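Local coordinates for alginate lyase, family PL7 (Zobellia galactanivorans, PDB 4BE3), which acts as an exolytic lyase on alginate, probably cutting its uronic-acid chains by beta-elimination, at residues T44-F49 against E297-E302; L82-K87 against F256-Y261; S104-Q109 against P120-Y125. All coordinates share one frame; numbering follows the deposited sequence.

Interaction 1 (T44-F49 against E297-E302)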
loop_
_atom_site.group_PDB
_atom_site.type_symbol
_atom_site.label_atom_id
_atom_site.label_comp_id
_atom_site.label_asym_id
_atom_site.label_seq_id
_atom_site.Cartn_x
_atom_site.Cartn_y
_atom_site.Cartn_z
ATOM N N THR A 44 -12.599 7.186 -29.744
ATOM C CA THR A 44 -12.245 6.718 -28.377
ATOM C C THR A 44 -13.010 5.441 -27.976
ATOM O O THR A 44 -14.171 5.279 -28.266
ATOM C CB THR A 44 -12.623 7.820 -27.348
ATOM O OG1 THR A 44 -12.086 9.038 -27.818
ATOM C CG2 THR A 44 -12.100 7.567 -25.875
ATOM N N ASP A 45 -12.316 4.551 -27.262
ATOM C CA ASP A 45 -12.960 3.389 -26.660
ATOM C C ASP A 45 -13.245 3.738 -25.150
ATOM O O ASP A 45 -12.395 4.397 -24.522
ATOM C CB ASP A 45 -12.004 2.245 -26.732
ATOM C CG ASP A 45 -11.832 1.763 -28.229
ATOM O OD1 ASP A 45 -12.861 1.612 -28.902
ATOM O OD2 ASP A 45 -10.699 1.563 -28.632
ATOM N N TRP A 46 -14.338 3.205 -24.597
ATOM C CA TRP A 46 -14.709 3.549 -23.205
ATOM C C TRP A 46 -15.059 2.260 -22.512
ATOM O O TRP A 46 -15.626 1.366 -23.128
ATOM C CB TRP A 46 -16.038 4.466 -23.241
ATOM C CG TRP A 46 -15.842 5.777 -23.901
ATOM C CD1 TRP A 46 -15.938 6.084 -25.270
ATOM C CD2 TRP A 46 -15.545 7.057 -23.241
ATOM N NE1 TRP A 46 -15.603 7.422 -25.491
ATOM C CE2 TRP A 46 -15.398 8.062 -24.323
ATOM C CE3 TRP A 46 -15.416 7.457 -21.910
ATOM C CZ2 TRP A 46 -15.083 9.405 -24.058
ATOM C CZ3 TRP A 46 -15.109 8.816 -21.638
ATOM C CH2 TRP A 46 -14.977 9.762 -22.691
ATOM N N VAL A 47 -14.782 2.184 -21.214
ATOM C CA VAL A 47 -15.186 1.102 -20.445
ATOM C C VAL A 47 -16.569 1.505 -19.857
ATOM O O VAL A 47 -16.623 2.599 -19.195
ATOM C CB VAL A 47 -14.225 0.917 -19.268
ATOM C CG1 VAL A 47 -14.748 -0.191 -18.396
ATOM C CG2 VAL A 47 -12.770 0.624 -19.821
ATOM N N VAL A 48 -17.580 0.679 -20.104
ATOM C CA VAL A 48 -18.920 1.030 -19.679
ATOM C C VAL A 48 -19.196 0.301 -18.423
ATOM O O VAL A 48 -19.002 -0.919 -18.384
ATOM C CB VAL A 48 -19.951 0.631 -20.745
ATOM C CG1 VAL A 48 -21.428 0.882 -20.305
ATOM C CG2 VAL A 48 -19.747 1.376 -22.061
ATOM N N PHE A 49 -19.812 0.969 -17.402
ATOM C CA PHE A 49 -20.327 0.274 -16.307
ATOM C C PHE A 49 -21.844 0.602 -16.309
ATOM O O PHE A 49 -22.210 1.851 -16.318
ATOM C CB PHE A 49 -19.781 0.893 -14.996
ATOM C CG PHE A 49 -18.260 0.670 -14.854
ATOM C CD1 PHE A 49 -17.370 1.519 -15.508
ATOM C CD2 PHE A 49 -17.790 -0.402 -14.060
ATOM C CE1 PHE A 49 -15.942 1.277 -15.450
ATOM C CE2 PHE A 49 -16.400 -0.624 -13.936
ATOM C CZ PHE A 49 -15.502 0.242 -14.606
ATOM N N GLU A 297 -25.555 4.499 -15.966
ATOM C CA GLU A 297 -24.562 4.031 -16.875
ATOM C C GLU A 297 -23.442 5.064 -16.995
ATOM O O GLU A 297 -23.706 6.272 -17.180
ATOM C CB GLU A 297 -25.245 3.895 -18.281
ATOM C CG GLU A 297 -24.164 3.392 -19.349
ATOM C CD GLU A 297 -24.797 3.142 -20.705
ATOM O OE1 GLU A 297 -26.044 2.830 -20.721
ATOM O OE2 GLU A 297 -24.122 3.241 -21.781
ATOM N N VAL A 298 -22.196 4.651 -16.812
ATOM C CA VAL A 298 -21.110 5.647 -16.659
ATOM C C VAL A 298 -19.950 5.045 -17.555
ATOM O O VAL A 298 -19.722 3.811 -17.461
ATOM C CB VAL A 298 -20.596 5.636 -15.223
ATOM C CG1 VAL A 298 -19.465 6.699 -15.055
ATOM C CG2 VAL A 298 -21.765 6.041 -14.193
ATOM N N TRP A 299 -19.307 5.908 -18.334
ATOM C CA TRP A 299 -18.241 5.447 -19.229
ATOM C C TRP A 299 -16.955 6.023 -18.816
ATOM O O TRP A 299 -16.882 7.200 -18.490
ATOM C CB TRP A 299 -18.542 5.954 -20.610
ATOM C CG TRP A 299 -19.704 5.342 -21.297
ATOM C CD1 TRP A 299 -20.798 4.563 -20.782
ATOM C CD2 TRP A 299 -19.960 5.468 -22.691
ATOM N NE1 TRP A 299 -21.652 4.238 -21.811
ATOM C CE2 TRP A 299 -21.205 4.772 -22.968
ATOM C CE3 TRP A 299 -19.278 6.129 -23.747
ATOM C CZ2 TRP A 299 -21.753 4.691 -24.281
ATOM C CZ3 TRP A 299 -19.839 6.042 -25.065
ATOM C CH2 TRP A 299 -21.062 5.385 -25.300
ATOM N N PHE A 300 -15.884 5.228 -18.761
ATOM C CA PHE A 300 -14.633 5.786 -18.323
ATOM C C PHE A 300 -13.654 5.650 -19.424
ATOM O O PHE A 300 -13.608 4.557 -20.099
ATOM C CB PHE A 300 -14.063 4.964 -17.139
ATOM C CG PHE A 300 -14.769 5.237 -15.827
ATOM C CD1 PHE A 300 -16.021 4.675 -15.608
ATOM C CD2 PHE A 300 -14.116 6.075 -14.900
ATOM C CE1 PHE A 300 -16.651 4.895 -14.389
ATOM C CE2 PHE A 300 -14.808 6.320 -13.655
ATOM C CZ PHE A 300 -16.073 5.782 -13.494
ATOM N N LYS A 301 -12.838 6.654 -19.621
ATOM C CA LYS A 301 -11.765 6.370 -20.627
ATOM C C LYS A 301 -10.397 6.284 -19.939
ATOM O O LYS A 301 -9.375 5.947 -20.551
ATOM C CB LYS A 301 -11.761 7.438 -21.691
ATOM C CG LYS A 301 -11.401 8.763 -21.217
ATOM C CD LYS A 301 -11.248 9.444 -22.549
ATOM C CE LYS A 301 -10.337 10.622 -22.507
ATOM N NZ LYS A 301 -10.792 11.517 -23.625
ATOM N N GLU A 302 -10.328 6.655 -18.691
ATOM C CA GLU A 302 -9.031 6.488 -18.001
ATOM C C GLU A 302 -9.384 6.172 -16.561
ATOM O O GLU A 302 -10.401 6.742 -15.984
ATOM C CB GLU A 302 -8.282 7.793 -18.037
ATOM C CG GLU A 302 -7.242 7.727 -16.860
ATOM C CD GLU A 302 -6.012 8.667 -16.928
ATOM O OE1 GLU A 302 -6.156 9.799 -17.376
ATOM O OE2 GLU A 302 -4.865 8.274 -16.462
HETATM O O HOH W 1 -9.721 4.846 -23.592
#
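Antiparallel pairing of strands 44-52 and 295-306 sets Val47 opposite Phe300 and Phe49 opposite Val298 as hydrogen-bonded pairs, with Val47 N 2.9 Å from Phe300 O and Phe49 N 2.8 Å from Val298 O. Between them, Trp299 has CG anti to its carbonyl carbon (chi1 -70°), setting the indole beside its non-hydrogen-bonded partner Val48, whose CG2 lies 3.6 Å from the five-membered ring centroid. In this sheet of the beta jelly roll, Phe49 and Phe300 turn inward onto Leu258 of the other sheet, and Val298 onto Val105 and Val107; Val47 is on the same face. Phe49 CE1 lies 3.4 Å from Phe300 CD1, the ring planes 82° apart. On the other face, Trp299 NE1 donates almost in its ring plane to the anti lone pair of Glu297 OE2, 2.7 Å away, which, with Val48 CG2 over one face, restrains the indole's rotation. Trp299 CE3 comes over one face of Trp46, 3.5 Å from its CG. A leucine in place of Trp299 would probably leave Glu297 OE2 without this N-H and open a gap between Trp46 and Val48. Lys301 CB lies against the opposite face of Trp46, and its NZ forms a salt bridge with Glu186.

Interaction 2 (L82-K87 against F256-Y261). With SRT (S,R meso-tartaric acid), chain C.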
loop_
_atom_site.group_PDB
_atom_site.type_symbol
_atom_site.label_atom_id
_atom_site.label_comp_id
_atom_site.label_asym_id
_atom_site.label_seq_id
_atom_site.Cartn_x
_atom_site.Cartn_y
_atom_site.Cartn_z
ATOM N N LEU A 82 -6.167 7.976 -7.017
ATOM C CA LEU A 82 -6.953 7.422 -8.048
ATOM C C LEU A 82 -7.253 8.577 -9.039
ATOM O O LEU A 82 -7.677 9.663 -8.607
ATOM C CB LEU A 82 -8.313 6.919 -7.495
ATOM C CG LEU A 82 -9.349 6.553 -8.549
ATOM C CD1 LEU A 82 -8.883 5.260 -9.377
ATOM C CD2 LEU A 82 -10.659 6.142 -7.762
ATOM N N ASN A 83 -7.009 8.376 -10.334
ATOM C CA ASN A 83 -7.390 9.335 -11.368
ATOM C C ASN A 83 -8.378 8.728 -12.298
ATOM O O ASN A 83 -8.159 7.605 -12.817
ATOM C CB ASN A 83 -6.106 9.661 -12.239
ATOM C CG ASN A 83 -5.217 10.702 -11.561
ATOM O OD1 ASN A 83 -5.483 11.925 -11.690
ATOM N ND2 ASN A 83 -4.378 10.300 -10.734
ATOM N N ALA A 84 -9.490 9.450 -12.609
ATOM C CA ALA A 84 -10.402 8.967 -13.538
ATOM C C ALA A 84 -10.869 10.044 -14.531
ATOM O O ALA A 84 -10.917 11.197 -14.206
ATOM C CB ALA A 84 -11.667 8.423 -12.840
ATOM N N THR A 85 -11.156 9.669 -15.762
ATOM C CA THR A 85 -11.822 10.594 -16.708
ATOM C C THR A 85 -12.999 9.844 -17.209
ATOM O O THR A 85 -12.882 8.680 -17.678
ATOM C CB THR A 85 -10.863 10.944 -17.884
ATOM O OG1 THR A 85 -9.763 11.715 -17.308
ATOM C CG2 THR A 85 -11.563 11.795 -18.850
ATOM N N LEU A 86 -14.168 10.490 -17.247
ATOM C CA LEU A 86 -15.400 9.686 -17.469
ATOM C C LEU A 86 -16.523 10.596 -17.998
ATOM O O LEU A 86 -16.315 11.809 -18.033
ATOM C CB LEU A 86 -15.884 9.087 -16.093
ATOM C CG LEU A 86 -16.280 10.199 -15.036
ATOM C CD1 LEU A 86 -17.414 9.607 -14.192
ATOM C CD2 LEU A 86 -15.092 10.482 -14.100
ATOM N N LYS A 87 -17.653 10.025 -18.422
ATOM C CA LYS A 87 -18.873 10.822 -18.659
ATOM C C LYS A 87 -19.968 9.958 -18.200
ATOM O O LYS A 87 -19.937 8.718 -18.377
ATOM C CB LYS A 87 -18.970 11.302 -20.096
ATOM C CG LYS A 87 -18.879 10.169 -21.127
ATOM C CD LYS A 87 -18.663 10.789 -22.506
ATOM C CE LYS A 87 -18.795 9.646 -23.549
ATOM N NZ LYS A 87 -18.594 10.367 -24.851
ATOM N N PHE A 256 -9.797 1.987 -2.895
ATOM C CA PHE A 256 -10.618 2.745 -3.890
ATOM C C PHE A 256 -11.629 1.909 -4.537
ATOM O O PHE A 256 -11.489 0.665 -4.671
ATOM C CB PHE A 256 -9.744 3.309 -5.041
ATOM C CG PHE A 256 -8.846 4.442 -4.584
ATOM C CD1 PHE A 256 -9.422 5.595 -4.164
ATOM C CD2 PHE A 256 -7.418 4.362 -4.607
ATOM C CE1 PHE A 256 -8.655 6.731 -3.787
ATOM C CE2 PHE A 256 -6.593 5.502 -4.314
ATOM C CZ PHE A 256 -7.228 6.679 -3.811
ATOM N N LYS A 257 -12.733 2.543 -5.028
ATOM C CA LYS A 257 -13.688 1.880 -5.921
ATOM C C LYS A 257 -14.073 2.841 -7.039
ATOM O O LYS A 257 -13.974 4.077 -6.869
ATOM C CB LYS A 257 -15.009 1.553 -5.146
ATOM C CG LYS A 257 -14.697 0.695 -3.886
ATOM C CD LYS A 257 -16.012 0.022 -3.341
ATOM C CE LYS A 257 -16.219 -1.143 -4.339
ATOM N NZ LYS A 257 -17.593 -1.709 -4.327
ATOM N N LEU A 258 -14.468 2.284 -8.150
ATOM C CA LEU A 258 -14.712 3.131 -9.348
ATOM C C LEU A 258 -15.699 2.375 -10.162
ATOM O O LEU A 258 -15.529 1.106 -10.409
ATOM C CB LEU A 258 -13.364 3.234 -10.101
ATOM C CG LEU A 258 -13.445 4.008 -11.428
ATOM C CD1 LEU A 258 -12.052 4.752 -11.652
ATOM C CD2 LEU A 258 -13.684 3.128 -12.653
ATOM N N GLY A 259 -16.671 3.107 -10.799
ATOM C CA GLY A 259 -17.589 2.461 -11.762
ATOM C C GLY A 259 -18.972 3.165 -11.668
ATOM O O GLY A 259 -18.990 4.424 -11.682
ATOM N N ALA A 260 -20.055 2.356 -11.604
ATOM C CA ALA A 260 -21.418 2.902 -11.487
ATOM C C ALA A 260 -22.083 2.266 -10.275
ATOM O O ALA A 260 -22.580 1.141 -10.354
ATOM C CB ALA A 260 -22.184 2.605 -12.759
ATOM N N TYR A 261 -22.140 3.011 -9.165
ATOM C CA TYR A 261 -22.782 2.485 -7.942
ATOM C C TYR A 261 -24.073 3.300 -7.909
ATOM O O TYR A 261 -24.050 4.517 -7.577
ATOM C CB TYR A 261 -21.838 2.868 -6.784
ATOM C CG TYR A 261 -22.384 2.535 -5.387
ATOM C CD1 TYR A 261 -23.415 1.591 -5.195
ATOM C CD2 TYR A 261 -21.760 3.160 -4.265
ATOM C CE1 TYR A 261 -23.794 1.259 -3.861
ATOM C CE2 TYR A 261 -22.160 2.824 -2.978
ATOM C CZ TYR A 261 -23.133 1.910 -2.804
ATOM O OH TYR A 261 -23.490 1.611 -1.496
HETATM O O1 SRT C . -19.428 -2.400 0.073
HETATM O O11 SRT C . -18.085 -1.242 -1.400
HETATM C C1 SRT C . -18.569 -2.245 -0.839
HETATM C C2 SRT C . -17.992 -3.387 -1.603
HETATM O O2 SRT C . -16.565 -3.414 -1.829
HETATM C C3 SRT C . -18.907 -4.538 -1.936
HETATM O O3 SRT C . -19.325 -3.886 -3.059
HETATM C C4 SRT C . -18.338 -5.871 -2.130
HETATM O O4 SRT C . -18.219 -6.365 -3.246
HETATM O O41 SRT C . -17.823 -6.459 -1.181
#
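Leu82 and Phe256 make the main apolar contact. Leu82 CB stands over the centre of the phenyl ring, 3.6 Å from its centroid and only 5° off the normal, a clean CH-pi approach, while the two side chains run past each other in opposite directions. With its CG anti to the backbone N (chi1 169°), Leu82 sends CD2 to 3.8 Å from Phe256 CD1 and its other methyl, CD1, to Leu258 CD1 at 3.9 Å. The same Leu258 methyl also rests on Ala84 CB, again at 3.9 Å, so one branch of Leu258 touches both Leu82 and Ala84. Tyr189, from the strand next to 80-90, touches all three of these aliphatic side chains.

The polar interactions lie on the far side of strand 254-258. Lys257 leaves its backbone away from strand 82-87, and its chain, bent at chi3 (77°), brings NZ to the meso-tartaric acid, with bonds of 3.0 Å to its O11 and 3.1 Å to its O3. Glu67 forms a salt bridge with the same NZ, and Thr60 and Tyr255 also bond the ligand. Just beyond, the chain turns at Gly259, whose backbone angles would jam any CB against the carbonyl O of Leu258.

Strands 82-87 and 256-258 run nearly parallel with their axes 9.1 Å apart, a face-to-face packing of two sheets characteristic of the jelly-roll sandwich, in which the outer face of one sheet here binds the tartrate and, as in other PL7 lyases, probably lines the substrate groove.

Interaction 3 (S104-Q109 against P120-Y125)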
loop_
_atom_site.group_PDB
_atom_site.type_symbol
_atom_site.label_atom_id
_atom_site.label_comp_id
_atom_site.label_asym_id
_atom_site.label_seq_id
_atom_site.Cartn_x
_atom_site.Cartn_y
_atom_site.Cartn_z
ATOM N N SER A 104 -29.183 9.699 -8.894
ATOM C CA SER A 104 -27.701 9.926 -8.845
ATOM C C SER A 104 -26.946 8.573 -8.972
ATOM O O SER A 104 -27.497 7.462 -8.807
ATOM C CB SER A 104 -27.321 10.522 -7.463
ATOM O OG SER A 104 -27.436 9.722 -6.281
ATOM N N VAL A 105 -25.675 8.726 -9.154
ATOM C CA VAL A 105 -24.783 7.501 -9.320
ATOM C C VAL A 105 -23.438 7.890 -8.730
ATOM O O VAL A 105 -22.978 9.047 -8.886
ATOM C CB VAL A 105 -24.661 7.093 -10.818
ATOM C CG1 VAL A 105 -24.107 8.205 -11.722
ATOM C CG2 VAL A 105 -23.722 5.871 -10.965
ATOM N N VAL A 106 -22.815 6.974 -7.965
ATOM C CA VAL A 106 -21.449 7.317 -7.419
ATOM C C VAL A 106 -20.460 6.688 -8.418
ATOM O O VAL A 106 -20.569 5.512 -8.814
ATOM C CB VAL A 106 -21.414 6.586 -6.025
ATOM C CG1 VAL A 106 -19.934 6.554 -5.481
ATOM C CG2 VAL A 106 -22.205 7.559 -5.047
ATOM N N VAL A 107 -19.465 7.515 -8.746
ATOM C CA VAL A 107 -18.526 7.261 -9.830
ATOM C C VAL A 107 -17.070 7.075 -9.298
ATOM O O VAL A 107 -16.194 6.725 -10.105
ATOM C CB VAL A 107 -18.509 8.356 -10.888
ATOM C CG1 VAL A 107 -19.907 8.380 -11.505
ATOM C CG2 VAL A 107 -18.161 9.743 -10.292
ATOM N N GLY A 108 -16.877 7.259 -8.015
ATOM C CA GLY A 108 -15.561 6.920 -7.334
ATOM C C GLY A 108 -15.686 7.007 -5.850
ATOM O O GLY A 108 -16.567 7.784 -5.342
ATOM N N GLN A 109 -14.956 6.178 -5.074
ATOM C CA GLN A 109 -15.087 6.269 -3.665
ATOM C C GLN A 109 -13.781 5.787 -3.024
ATOM O O GLN A 109 -12.967 5.131 -3.724
ATOM C CB GLN A 109 -16.112 5.280 -3.099
ATOM C CG GLN A 109 -17.049 4.633 -3.935
ATOM C CD GLN A 109 -17.925 3.605 -3.184
ATOM O OE1 GLN A 109 -18.623 2.845 -3.815
ATOM N NE2 GLN A 109 -17.840 3.570 -1.880
ATOM N N PRO A 120 -14.875 7.397 3.481
ATOM C CA PRO A 120 -14.310 8.693 3.551
ATOM C C PRO A 120 -14.730 9.586 2.310
ATOM O O PRO A 120 -14.728 10.848 2.451
ATOM C CB PRO A 120 -12.743 8.399 3.483
ATOM C CG PRO A 120 -12.728 7.077 4.208
ATOM C CD PRO A 120 -13.916 6.289 3.669
ATOM N N ILE A 121 -14.974 8.953 1.159
ATOM C CA ILE A 121 -15.503 9.821 0.033
ATOM C C ILE A 121 -16.294 9.016 -0.902
ATOM O O ILE A 121 -15.994 7.847 -1.230
ATOM C CB ILE A 121 -14.369 10.539 -0.760
ATOM C CG1 ILE A 121 -14.999 11.319 -1.918
ATOM C CG2 ILE A 121 -13.302 9.552 -1.344
ATOM C CD1 ILE A 121 -14.041 12.298 -2.623
ATOM N N LYS A 122 -17.429 9.656 -1.398
ATOM C CA LYS A 122 -18.162 9.049 -2.491
ATOM C C LYS A 122 -18.385 10.289 -3.449
ATOM O O LYS A 122 -18.796 11.386 -2.952
ATOM C CB LYS A 122 -19.572 8.573 -2.086
ATOM C CG LYS A 122 -19.414 7.249 -1.300
ATOM C CD LYS A 122 -20.847 6.609 -1.070
ATOM C CE LYS A 122 -21.697 7.490 -0.114
ATOM N NZ LYS A 122 -21.204 7.794 1.282
ATOM N N ILE A 123 -18.016 10.136 -4.691
ATOM C CA ILE A 123 -18.236 11.255 -5.695
ATOM C C ILE A 123 -19.507 10.825 -6.441
ATOM O O ILE A 123 -19.618 9.741 -7.047
ATOM C CB ILE A 123 -17.050 11.336 -6.662
ATOM C CG1 ILE A 123 -15.768 11.662 -5.826
ATOM C CG2 ILE A 123 -17.311 12.341 -7.754
ATOM C CD1 ILE A 123 -14.482 11.544 -6.794
ATOM N N PHE A 124 -20.447 11.818 -6.504
ATOM C CA PHE A 124 -21.758 11.564 -7.158
ATOM C C PHE A 124 -21.907 12.419 -8.408
ATOM O O PHE A 124 -21.407 13.563 -8.446
ATOM C CB PHE A 124 -22.845 12.125 -6.199
ATOM C CG PHE A 124 -23.098 11.306 -4.964
ATOM C CD1 PHE A 124 -22.200 11.292 -3.850
ATOM C CD2 PHE A 124 -24.357 10.596 -4.894
ATOM C CE1 PHE A 124 -22.499 10.568 -2.685
ATOM C CE2 PHE A 124 -24.643 9.942 -3.682
ATOM C CZ PHE A 124 -23.761 9.881 -2.632
ATOM N N TYR A 125 -22.759 11.916 -9.309
ATOM C CA TYR A 125 -23.284 12.764 -10.410
ATOM C C TYR A 125 -24.818 12.560 -10.198
ATOM O O TYR A 125 -25.296 11.428 -10.101
ATOM C CB TYR A 125 -22.827 12.213 -11.780
ATOM C CG TYR A 125 -23.599 12.922 -12.897
ATOM C CD1 TYR A 125 -24.879 12.499 -13.308
ATOM C CD2 TYR A 125 -23.036 14.050 -13.493
ATOM C CE1 TYR A 125 -25.526 13.185 -14.322
ATOM C CE2 TYR A 125 -23.649 14.726 -14.571
ATOM C CZ TYR A 125 -24.918 14.288 -14.903
ATOM O OH TYR A 125 -25.598 15.023 -15.893
#
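Strands 104-109 and 121-125 run antiparallel as the two arms of a hairpin, Val105 and Tyr125 bonded both ways (Val105 N to Tyr125 O and Tyr125 N to Val105 O, each 2.9 Å), after which Val107 N gives to Ile123 O at 2.8 Å whereas Ile123 N gives to the carbonyl O of Gly108, one residue further on, a shift that, with the backbone of Val107 out of the extended conformation (psi -5°), is consistent with a beta bulge.

Val106 and Phe124, a non-hydrogen-bonded pair, carry the side-chain contact on one face. Val106 CG1 is anti to the backbone N (chi1 166°), which leaves CG2 to settle over the middle of the phenyl ring, 3.5 Å from its centroid. Ser104 approaches the same ring at its edge, OG 3.5 Å from Phe124 CD2; that hydroxyl is bonded to Ala101 O. Phe124 stacks in turn on Phe137 of the next strand. Beside it, Val106 CG1 lies 4.0 Å from Lys122 CB, but the end of the lysine leads away to salt bridges with Asp153 and Glu119.

On the other face Val107 CG2 and Ile123 CG2 meet at 3.7 Å, their side chains crossing at about a right angle, and Ile123 also touches Phe202 of the opposing sheet.

The chemistry is thus divided: mainly aliphatic side chains (Val105, Val107, Ile123) lie on the interior side, with Tyr125 beside them and its OH bonded to Ile181 O, while the other side combines a phenyl ring that has a valine methyl over its face with a lysine whose amino group is likely to be held in place by its two carboxylates.

In the fold
All three contacts belong to one jelly-roll sandwich. Interaction 1 lies within the seven-stranded sheet, interaction 3 within the other sheet, and interaction 2 spans the two. Their centres are 9 Å apart for interactions 1 and 2, 8 Å for 2 and 3, and 16 Å for 1 and 3. Strand 80-90 neighbours strand 295-306, and strand 104-112 neighbours 254-258 and 260-262, so interaction 2 shares a sheet with each of the others. Along the chain, 44-49 and 297-302 enclose 82-87 and 256-261, which in turn enclose the hairpin 104-125. Interaction 1 thus returns a late strand beside an early one; interaction 2 sets two face to face and carries Lys257 of the tartrate pocket.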